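Local structure of cobalt-precorrin-5B C(1)-methyltransferase (Archaeoglobus fulgidus, 1SR8) at residues K203-Y208 and Q231-G236; I211-G216 and D240-H245; Q207-A212 and P246-I251. The protein probably catalyses the S-adenosyl-L-methionine-dependent methylation of C-1 in cobalt-precorrin-5B to give cobalt-precorrin-6A, a step of anaerobic cobalamin biosynthesis. All coordinates share one frame; numbering follows the deposited sequence.

In the fold
The three contacts illustrate how a small parallel sheet, ordered 231-234, 210-214, 248-253, 278-281, is dressed and joined. Contact 3 is the pairing of two neighbouring strands; contact 2 sets the end of helix 239-242 and the turn after it on strand 210-214; contact 1 lays the end of helix 195-204 and its following turn on edge strand 231-234. Their centres lie close together, about 7 Å between contact 1 and either of the others and about 8 Å between contacts 2 and 3. Ile211 serves contacts 2 and 3, and a probable hydrogen bond, Gln231 O to Ala212 N at 2.8 Å, links contact 1 to both. His245 NE2 reaches Ala205 O and Tyr208 O, joining contact 2 to contacts 1 and 3.

Contact 1. Residues K203-Y208 and Q231-G236; sequences KIAMQY and QPFVFG
Tyr208, its OH hydrogen-bonded to the backbone N of Arg10, lays one face of its ring on the side chain of Gln231. No hydrogen bond joins the two segments, and the contact shows how a polar side chain can pack through its carbons. Gln231 CG stands 3.4 Å from the centroid of the Tyr208 ring, almost exactly on the ring normal, a CH-pi contact. With CG anti to the backbone N (chi1 -165°) and a bend at chi2, the amide of Gln231 folds over the ring, and the two planes stack 21° apart. OE1 of Gln231 comes to 3.5 Å from Tyr208 CE1.

The second centre is Phe233. Ala205 CB rests over one face of its ring, 3.7 Å from Phe233 CE2, while Tyr208 CD2 meets the ring edge in its plane, 3.8 Å from Phe233 CZ. Ile204 CG2 adds a more peripheral touch, 4.0 Å from Phe233 CE1. The Tyr208 and Phe233 rings are inclined at 59°. A serine in place of Tyr208 would probably leave the Gln231 chain without its flat support and the Phe233 edge without this neighbour, and Arg10 N would lose its hydroxyl partner.

In the fold, helix 195-204 and the turn after it thus close over edge strand 231-234, which hydrogen-bonds along its inner side to strand 210-214.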
loop_
_atom_site.group_PDB
_atom_site.type_symbol
_atom_site.label_atom_id
_atom_site.label_comp_id
_atom_site.label_asym_id
_atom_site.label_seq_id
_atom_site.Cartn_x
_atom_site.Cartn_y
_atom_site.Cartn_z
ATOM N N LYS A 203 -2.189 18.799 8.891
ATOM C CA LYS A 203 -1.885 20.124 8.372
ATOM C C LYS A 203 -2.300 20.230 6.915
ATOM O O LYS A 203 -2.783 21.273 6.477
ATOM C CB LYS A 203 -0.392 20.416 8.497
ATOM C CG LYS A 203 0.105 20.475 9.927
ATOM C CD LYS A 203 1.580 20.830 9.958
ATOM C CE LYS A 203 2.110 20.909 11.385
ATOM N NZ LYS A 203 3.567 21.231 11.393
ATOM N N ILE A 204 -2.104 19.154 6.162
ATOM C CA ILE A 204 -2.489 19.140 4.759
ATOM C C ILE A 204 -4.006 19.265 4.664
ATOM O O ILE A 204 -4.534 19.936 3.777
ATOM C CB ILE A 204 -2.059 17.828 4.066
ATOM C CG1 ILE A 204 -0.529 17.745 4.031
ATOM C CG2 ILE A 204 -2.641 17.762 2.658
ATOM C CD1 ILE A 204 0.025 16.469 3.404
ATOM N N ALA A 205 -4.697 18.617 5.600
ATOM C CA ALA A 205 -6.155 18.623 5.640
ATOM C C ALA A 205 -6.710 19.958 6.117
ATOM O O ALA A 205 -7.915 20.182 6.069
ATOM C CB ALA A 205 -6.653 17.504 6.540
ATOM N N MET A 206 -5.831 20.839 6.578
ATOM C CA MET A 206 -6.252 22.152 7.055
ATOM C C MET A 206 -6.520 23.084 5.879
ATOM O O MET A 206 -7.067 24.166 6.054
ATOM C CB MET A 206 -5.177 22.764 7.953
ATOM C CG MET A 206 -4.861 21.943 9.183
ATOM S SD MET A 206 -5.859 22.331 10.610
ATOM C CE MET A 206 -4.624 22.277 11.795
ATOM N N GLN A 207 -6.125 22.671 4.680
ATOM C CA GLN A 207 -6.348 23.490 3.493
ATOM C C GLN A 207 -7.777 23.321 3.004
ATOM O O GLN A 207 -8.204 24.005 2.081
ATOM C CB GLN A 207 -5.412 23.071 2.365
ATOM C CG GLN A 207 -3.954 23.226 2.662
ATOM C CD GLN A 207 -3.105 22.434 1.695
ATOM O OE1 GLN A 207 -3.038 21.209 1.783
ATOM N NE2 GLN A 207 -2.461 23.125 0.752
ATOM N N TYR A 208 -8.510 22.402 3.621
ATOM C CA TYR A 208 -9.886 22.114 3.219
ATOM C C TYR A 208 -10.833 22.312 4.379
ATOM O O TYR A 208 -10.522 21.943 5.510
ATOM C CB TYR A 208 -9.985 20.665 2.725
ATOM C CG TYR A 208 -9.052 20.360 1.580
ATOM C CD1 TYR A 208 -9.438 20.607 0.266
ATOM C CD2 TYR A 208 -7.771 19.845 1.809
ATOM C CE1 TYR A 208 -8.579 20.350 -0.804
ATOM C CE2 TYR A 208 -6.892 19.582 0.741
ATOM C CZ TYR A 208 -7.310 19.838 -0.565
ATOM O OH TYR A 208 -6.483 19.584 -1.638
ATOM N N GLN A 231 -13.027 16.580 1.361
ATOM C CA GLN A 231 -11.724 16.129 0.872
ATOM C C GLN A 231 -11.382 14.825 1.610
ATOM O O GLN A 231 -11.215 14.809 2.839
ATOM C CB GLN A 231 -10.646 17.178 1.127
ATOM C CG GLN A 231 -9.358 16.939 0.340
ATOM C CD GLN A 231 -9.589 16.909 -1.159
ATOM O OE1 GLN A 231 -10.481 17.583 -1.669
ATOM N NE2 GLN A 231 -8.774 16.140 -1.878
ATOM N N PRO A 232 -11.280 13.711 0.864
ATOM C CA PRO A 232 -10.971 12.406 1.455
ATOM C C PRO A 232 -9.513 12.206 1.865
ATOM O O PRO A 232 -8.586 12.415 1.073
ATOM C CB PRO A 232 -11.432 11.428 0.376
ATOM C CG PRO A 232 -11.107 12.158 -0.886
ATOM C CD PRO A 232 -11.503 13.599 -0.592
ATOM N N PHE A 233 -9.344 11.800 3.123
ATOM C CA PHE A 233 -8.041 11.551 3.731
ATOM C C PHE A 233 -8.049 10.210 4.439
ATOM O O PHE A 233 -9.085 9.765 4.931
ATOM C CB PHE A 233 -7.717 12.641 4.758
ATOM C CG PHE A 233 -7.361 13.960 4.142
ATOM C CD1 PHE A 233 -6.093 14.167 3.599
ATOM C CD2 PHE A 233 -8.306 14.980 4.045
ATOM C CE1 PHE A 233 -5.775 15.361 2.969
ATOM C CE2 PHE A 233 -7.993 16.183 3.412
ATOM C CZ PHE A 233 -6.731 16.372 2.876
ATOM N N VAL A 234 -6.891 9.562 4.485
ATOM C CA VAL A 234 -6.779 8.293 5.176
ATOM C C VAL A 234 -5.992 8.549 6.442
ATOM O O VAL A 234 -4.835 8.960 6.391
ATOM C CB VAL A 234 -6.033 7.244 4.344
ATOM C CG1 VAL A 234 -5.844 5.986 5.176
ATOM C CG2 VAL A 234 -6.809 6.927 3.085
ATOM N N PHE A 235 -6.624 8.322 7.584
ATOM C CA PHE A 235 -5.960 8.527 8.860
ATOM C C PHE A 235 -5.862 7.222 9.641
ATOM O O PHE A 235 -5.383 7.206 10.777
ATOM C CB PHE A 235 -6.711 9.585 9.678
ATOM C CG PHE A 235 -6.304 10.992 9.350
ATOM C CD1 PHE A 235 -5.281 11.611 10.053
ATOM C CD2 PHE A 235 -6.903 11.676 8.295
ATOM C CE1 PHE A 235 -4.854 12.897 9.707
ATOM C CE2 PHE A 235 -6.484 12.956 7.943
ATOM C CZ PHE A 235 -5.456 13.567 8.653
ATOM N N GLY A 236 -6.312 6.129 9.027
ATOM C CA GLY A 236 -6.263 4.843 9.700
ATOM C C GLY A 236 -6.954 4.872 11.056
ATOM O O GLY A 236 -8.130 5.226 11.162
#

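Contact 2. Residues I211-G216 and D240-H245; sequences IAITTG and DEALKH
Ile211 CD1 sits over one face of the His245 imidazole, 3.5 Å above the ring plane and displaced toward the rim. Ile211 CD1 lies 3.6 Å from His245 CG, making a CH-pi contact in which the two side chains approach from opposite directions. The other branch of the isoleucine also takes part: Ile211 CG2 comes to 3.9 Å from His245 NE2. Ile211 holds CG1 between the backbone N and the carbonyl carbon (chi1 62°), and His245 has CG anti to its backbone N (chi1 -174°). NE2 of the ring is shared between Ala205 O and Tyr208 O, both bonds weak, which would help to fix the turn of the imidazole.

Two residues further along the strand the contact becomes purely aliphatic. Ala242 CB fits between two ends of Ile213, 3.6 Å from CG2 and equally near CD1, and the small methyl lets the helical backbone come close. Leu243 starts out directed away from the strand, yet its CD2 bends back to meet Ile213 CD1 at 3.8 Å, the two side chains crossing at about a right angle. A type I beta turn from Ala242 to His245, with His245 N bonded to Ala242 O, carries the chain from the helix to the imidazole. On the outer side of this segment Lys244 NZ forms a salt bridge with Glu241 OE1, using the oxygen's syn lone pair.

The example is a helix packed on a parallel sheet: helix 239-242 and the turn after it lie over strand 210-214, with Leu202 of helix 195-204 beside His245 and helix 217-226 covering the other face at Ala212.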
loop_
_atom_site.group_PDB
_atom_site.type_symbol
_atom_site.label_atom_id
_atom_site.label_comp_id
_atom_site.label_asym_id
_atom_site.label_seq_id
_atom_site.Cartn_x
_atom_site.Cartn_y
_atom_site.Cartn_z
ATOM N N ILE A 211 -13.743 17.704 5.310
ATOM C CA ILE A 211 -12.852 16.564 5.097
ATOM C C ILE A 211 -13.436 15.233 5.567
ATOM O O ILE A 211 -14.098 15.162 6.606
ATOM C CB ILE A 211 -11.481 16.752 5.823
ATOM C CG1 ILE A 211 -11.697 16.853 7.345
ATOM C CG2 ILE A 211 -10.762 17.970 5.266
ATOM C CD1 ILE A 211 -10.458 16.555 8.198
ATOM N N ALA A 212 -13.187 14.181 4.794
ATOM C CA ALA A 212 -13.645 12.852 5.169
ATOM C C ALA A 212 -12.463 12.111 5.818
ATOM O O ALA A 212 -11.419 11.920 5.192
ATOM C CB ALA A 212 -14.138 12.096 3.941
ATOM N N ILE A 213 -12.621 11.728 7.081
ATOM C CA ILE A 213 -11.582 10.995 7.812
ATOM C C ILE A 213 -11.865 9.499 7.618
ATOM O O ILE A 213 -12.789 8.953 8.228
ATOM C CB ILE A 213 -11.627 11.330 9.326
ATOM C CG1 ILE A 213 -11.605 12.849 9.526
ATOM C CG2 ILE A 213 -10.438 10.690 10.043
ATOM C CD1 ILE A 213 -11.917 13.291 10.947
ATOM N N THR A 214 -11.079 8.843 6.767
ATOM C CA THR A 214 -11.292 7.428 6.480
ATOM C C THR A 214 -10.233 6.501 7.074
ATOM O O THR A 214 -9.120 6.929 7.372
ATOM C CB THR A 214 -11.402 7.202 4.958
ATOM O OG1 THR A 214 -10.112 7.314 4.338
ATOM C CG2 THR A 214 -12.331 8.251 4.363
ATOM N N THR A 215 -10.598 5.230 7.251
ATOM C CA THR A 215 -9.709 4.222 7.835
ATOM C C THR A 215 -8.736 3.545 6.863
ATOM O O THR A 215 -7.681 3.053 7.273
ATOM C CB THR A 215 -10.520 3.113 8.553
ATOM O OG1 THR A 215 -11.500 2.580 7.656
ATOM C CG2 THR A 215 -11.210 3.666 9.774
ATOM N N GLY A 216 -9.085 3.515 5.586
ATOM C CA GLY A 216 -8.213 2.888 4.617
ATOM C C GLY A 216 -8.607 3.268 3.210
ATOM O O GLY A 216 -9.498 4.098 3.014
ATOM N N ASP A 240 -8.564 10.461 16.203
ATOM C CA ASP A 240 -8.564 11.502 17.229
ATOM C C ASP A 240 -7.766 12.710 16.757
ATOM O O ASP A 240 -8.181 13.858 16.937
ATOM C CB ASP A 240 -7.971 10.973 18.540
ATOM C CG ASP A 240 -8.812 9.868 19.163
ATOM O OD1 ASP A 240 -10.041 10.060 19.319
ATOM O OD2 ASP A 240 -8.239 8.808 19.506
ATOM N N GLU A 241 -6.614 12.445 16.155
ATOM C CA GLU A 241 -5.781 13.516 15.649
ATOM C C GLU A 241 -6.488 14.289 14.539
ATOM O O GLU A 241 -6.489 15.521 14.523
ATOM C CB GLU A 241 -4.460 12.946 15.137
ATOM C CG GLU A 241 -3.505 12.643 16.254
ATOM C CD GLU A 241 -3.333 13.847 17.160
ATOM O OE1 GLU A 241 -2.865 14.901 16.660
ATOM O OE2 GLU A 241 -3.679 13.745 18.362
ATOM N N ALA A 242 -7.082 13.557 13.608
ATOM C CA ALA A 242 -7.787 14.176 12.507
ATOM C C ALA A 242 -8.925 15.045 13.038
ATOM O O ALA A 242 -9.252 16.079 12.452
ATOM C CB ALA A 242 -8.328 13.101 11.576
ATOM N N LEU A 243 -9.520 14.628 14.153
ATOM C CA LEU A 243 -10.629 15.373 14.741
ATOM C C LEU A 243 -10.244 16.756 15.279
ATOM O O LEU A 243 -11.116 17.527 15.687
ATOM C CB LEU A 243 -11.298 14.544 15.840
ATOM C CG LEU A 243 -12.119 13.358 15.321
ATOM C CD1 LEU A 243 -12.695 12.566 16.488
ATOM C CD2 LEU A 243 -13.240 13.869 14.419
ATOM N N LYS A 244 -8.949 17.067 15.277
ATOM C CA LYS A 244 -8.477 18.372 15.739
ATOM C C LYS A 244 -8.732 19.387 14.631
ATOM O O LYS A 244 -8.604 20.590 14.836
ATOM C CB LYS A 244 -6.980 18.347 16.048
ATOM C CG LYS A 244 -6.561 17.479 17.222
ATOM C CD LYS A 244 -5.043 17.545 17.381
ATOM C CE LYS A 244 -4.536 16.775 18.603
ATOM N NZ LYS A 244 -3.052 16.948 18.800
ATOM N N HIS A 245 -9.073 18.891 13.447
ATOM C CA HIS A 245 -9.365 19.762 12.316
ATOM C C HIS A 245 -10.540 20.640 12.745
ATOM O O HIS A 245 -11.500 20.155 13.351
ATOM C CB HIS A 245 -9.726 18.917 11.089
ATOM C CG HIS A 245 -9.913 19.708 9.833
ATOM N ND1 HIS A 245 -11.076 20.389 9.546
ATOM C CD2 HIS A 245 -9.089 19.907 8.774
ATOM C CE1 HIS A 245 -10.963 20.970 8.364
ATOM N NE2 HIS A 245 -9.767 20.692 7.874
#

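Contact 3. Residues Q207-A212 and P246-I251; sequences QYHRIA and PGEKII
Three backbone hydrogen bonds, among His209, Glu248, Ile211 and Ile250, join strand 210-214 and the residue before it to strand 248-253 in parallel. Glu248 uses both its backbone groups: its N donates to His209 O at 2.7 Å, the donor tilted 30° from the carbonyl plane, and its O accepts from Ile211 N in a straighter bond (161° at the hydrogen). Ile250 N then donates to Ile211 O at 3.1 Å. The axes of strands 210-212 and 248-251 run 13° apart.

Between these bonds lie CA-H...O contacts, the shortest being Arg210 CA to Glu248 O at 3.1 Å. Gly247 CA lies 3.3 Å from His209 O, and a CB on this glycine would run into that oxygen.

Side chains of paired residues run alongside each other. On one face, Arg210 CG touches Glu248 CB at 3.6 Å, both chains pointing the same way, but their charged ends do not meet. Farther along that face Ile250 CG2 presses on Ala212, packing tightly at 3.5 Å from its CA. On the other face Lys249 CG lies beside Ile211 CG1; the chain then bends at chi2 and chi3 and carries NZ off to a hydrogen bond with His245 O. Just before the strand, His209 lays its ring face over Glu248 N, and His209 NE2 comes to 3.4 Å from Glu248 CG.

The two strands are direct neighbours in the parallel sheet, yet the chain passes from one to the other by way of helix 217-226, edge strand 231-234 and helix 239-242. These are beta-alpha-beta crossovers, typical of an alpha/beta domain; the second carries the chain back over strand 210-214 to its other side.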
loop_
_atom_site.group_PDB
_atom_site.type_symbol
_atom_site.label_atom_id
_atom_site.label_comp_id
_atom_site.label_asym_id
_atom_site.label_seq_id
_atom_site.Cartn_x
_atom_site.Cartn_y
_atom_site.Cartn_z
ATOM N N GLN A 207 -6.125 22.671 4.680
ATOM C CA GLN A 207 -6.348 23.490 3.493
ATOM C C GLN A 207 -7.777 23.321 3.004
ATOM O O GLN A 207 -8.204 24.005 2.081
ATOM C CB GLN A 207 -5.412 23.071 2.365
ATOM C CG GLN A 207 -3.954 23.226 2.662
ATOM C CD GLN A 207 -3.105 22.434 1.695
ATOM O OE1 GLN A 207 -3.038 21.209 1.783
ATOM N NE2 GLN A 207 -2.461 23.125 0.752
ATOM N N TYR A 208 -8.510 22.402 3.621
ATOM C CA TYR A 208 -9.886 22.114 3.219
ATOM C C TYR A 208 -10.833 22.312 4.379
ATOM O O TYR A 208 -10.522 21.943 5.510
ATOM C CB TYR A 208 -9.985 20.665 2.725
ATOM C CG TYR A 208 -9.052 20.360 1.580
ATOM C CD1 TYR A 208 -9.438 20.607 0.266
ATOM C CD2 TYR A 208 -7.771 19.845 1.809
ATOM C CE1 TYR A 208 -8.579 20.350 -0.804
ATOM C CE2 TYR A 208 -6.892 19.582 0.741
ATOM C CZ TYR A 208 -7.310 19.838 -0.565
ATOM O OH TYR A 208 -6.483 19.584 -1.638
ATOM N N HIS A 209 -11.994 22.890 4.102
ATOM C CA HIS A 209 -12.963 23.120 5.159
ATOM C C HIS A 209 -13.671 21.817 5.520
ATOM O O HIS A 209 -13.821 21.487 6.698
ATOM C CB HIS A 209 -13.992 24.177 4.740
ATOM C CG HIS A 209 -15.023 24.446 5.787
ATOM N ND1 HIS A 209 -14.700 24.930 7.036
ATOM C CD2 HIS A 209 -16.360 24.231 5.799
ATOM C CE1 HIS A 209 -15.794 24.998 7.775
ATOM N NE2 HIS A 209 -16.815 24.578 7.047
ATOM N N ARG A 210 -14.095 21.078 4.499
ATOM C CA ARG A 210 -14.785 19.812 4.704
ATOM C C ARG A 210 -13.833 18.663 4.397
ATOM O O ARG A 210 -13.181 18.652 3.358
ATOM C CB ARG A 210 -16.012 19.737 3.792
ATOM C CG ARG A 210 -16.913 20.962 3.896
ATOM C CD ARG A 210 -18.204 20.814 3.090
ATOM N NE ARG A 210 -19.006 22.042 3.107
ATOM C CZ ARG A 210 -18.766 23.110 2.344
ATOM N NH1 ARG A 210 -17.750 23.107 1.490
ATOM N NH2 ARG A 210 -19.535 24.192 2.441
ATOM N N ILE A 211 -13.743 17.704 5.310
ATOM C CA ILE A 211 -12.852 16.564 5.097
ATOM C C ILE A 211 -13.436 15.233 5.567
ATOM O O ILE A 211 -14.098 15.162 6.606
ATOM C CB ILE A 211 -11.481 16.752 5.823
ATOM C CG1 ILE A 211 -11.697 16.853 7.345
ATOM C CG2 ILE A 211 -10.762 17.970 5.266
ATOM C CD1 ILE A 211 -10.458 16.555 8.198
ATOM N N ALA A 212 -13.187 14.181 4.794
ATOM C CA ALA A 212 -13.645 12.852 5.169
ATOM C C ALA A 212 -12.463 12.111 5.818
ATOM O O ALA A 212 -11.419 11.920 5.192
ATOM C CB ALA A 212 -14.138 12.096 3.941
ATOM N N PRO A 246 -10.474 21.948 12.445
ATOM C CA PRO A 246 -11.531 22.895 12.814
ATOM C C PRO A 246 -12.740 23.050 11.878
ATOM O O PRO A 246 -13.670 23.783 12.209
ATOM C CB PRO A 246 -10.764 24.197 12.957
ATOM C CG PRO A 246 -9.780 24.091 11.821
ATOM C CD PRO A 246 -9.290 22.660 11.926
ATOM N N GLY A 247 -12.742 22.374 10.732
ATOM C CA GLY A 247 -13.855 22.516 9.804
ATOM C C GLY A 247 -14.917 21.440 9.885
ATOM O O GLY A 247 -15.232 20.945 10.962
ATOM N N GLU A 248 -15.482 21.093 8.733
ATOM C CA GLU A 248 -16.511 20.052 8.629
ATOM C C GLU A 248 -15.871 18.667 8.445
ATOM O O GLU A 248 -15.196 18.401 7.446
ATOM C CB GLU A 248 -17.441 20.337 7.442
ATOM C CG GLU A 248 -18.335 21.545 7.613
ATOM C CD GLU A 248 -19.291 21.386 8.767
ATOM O OE1 GLU A 248 -20.002 20.358 8.809
ATOM O OE2 GLU A 248 -19.334 22.287 9.631
ATOM N N LYS A 249 -16.111 17.785 9.405
ATOM C CA LYS A 249 -15.543 16.446 9.377
ATOM C C LYS A 249 -16.565 15.332 9.334
ATOM O O LYS A 249 -17.629 15.412 9.942
ATOM C CB LYS A 249 -14.668 16.237 10.609
ATOM C CG LYS A 249 -13.492 17.164 10.678
ATOM C CD LYS A 249 -13.133 17.456 12.111
ATOM C CE LYS A 249 -14.178 18.343 12.747
ATOM N NZ LYS A 249 -13.678 18.926 14.016
ATOM N N ILE A 250 -16.228 14.281 8.610
ATOM C CA ILE A 250 -17.092 13.124 8.533
ATOM C C ILE A 250 -16.159 11.918 8.665
ATOM O O ILE A 250 -15.062 11.915 8.107
ATOM C CB ILE A 250 -17.888 13.095 7.189
ATOM C CG1 ILE A 250 -19.121 12.204 7.340
ATOM C CG2 ILE A 250 -17.015 12.589 6.041
ATOM C CD1 ILE A 250 -20.031 12.223 6.129
ATOM N N ILE A 251 -16.568 10.924 9.448
ATOM C CA ILE A 251 -15.757 9.723 9.632
ATOM C C ILE A 251 -16.340 8.561 8.833
ATOM O O ILE A 251 -17.516 8.226 8.976
ATOM C CB ILE A 251 -15.681 9.310 11.121
ATOM C CG1 ILE A 251 -15.026 10.430 11.934
ATOM C CG2 ILE A 251 -14.894 8.011 11.259
ATOM C CD1 ILE A 251 -14.993 10.175 13.417
#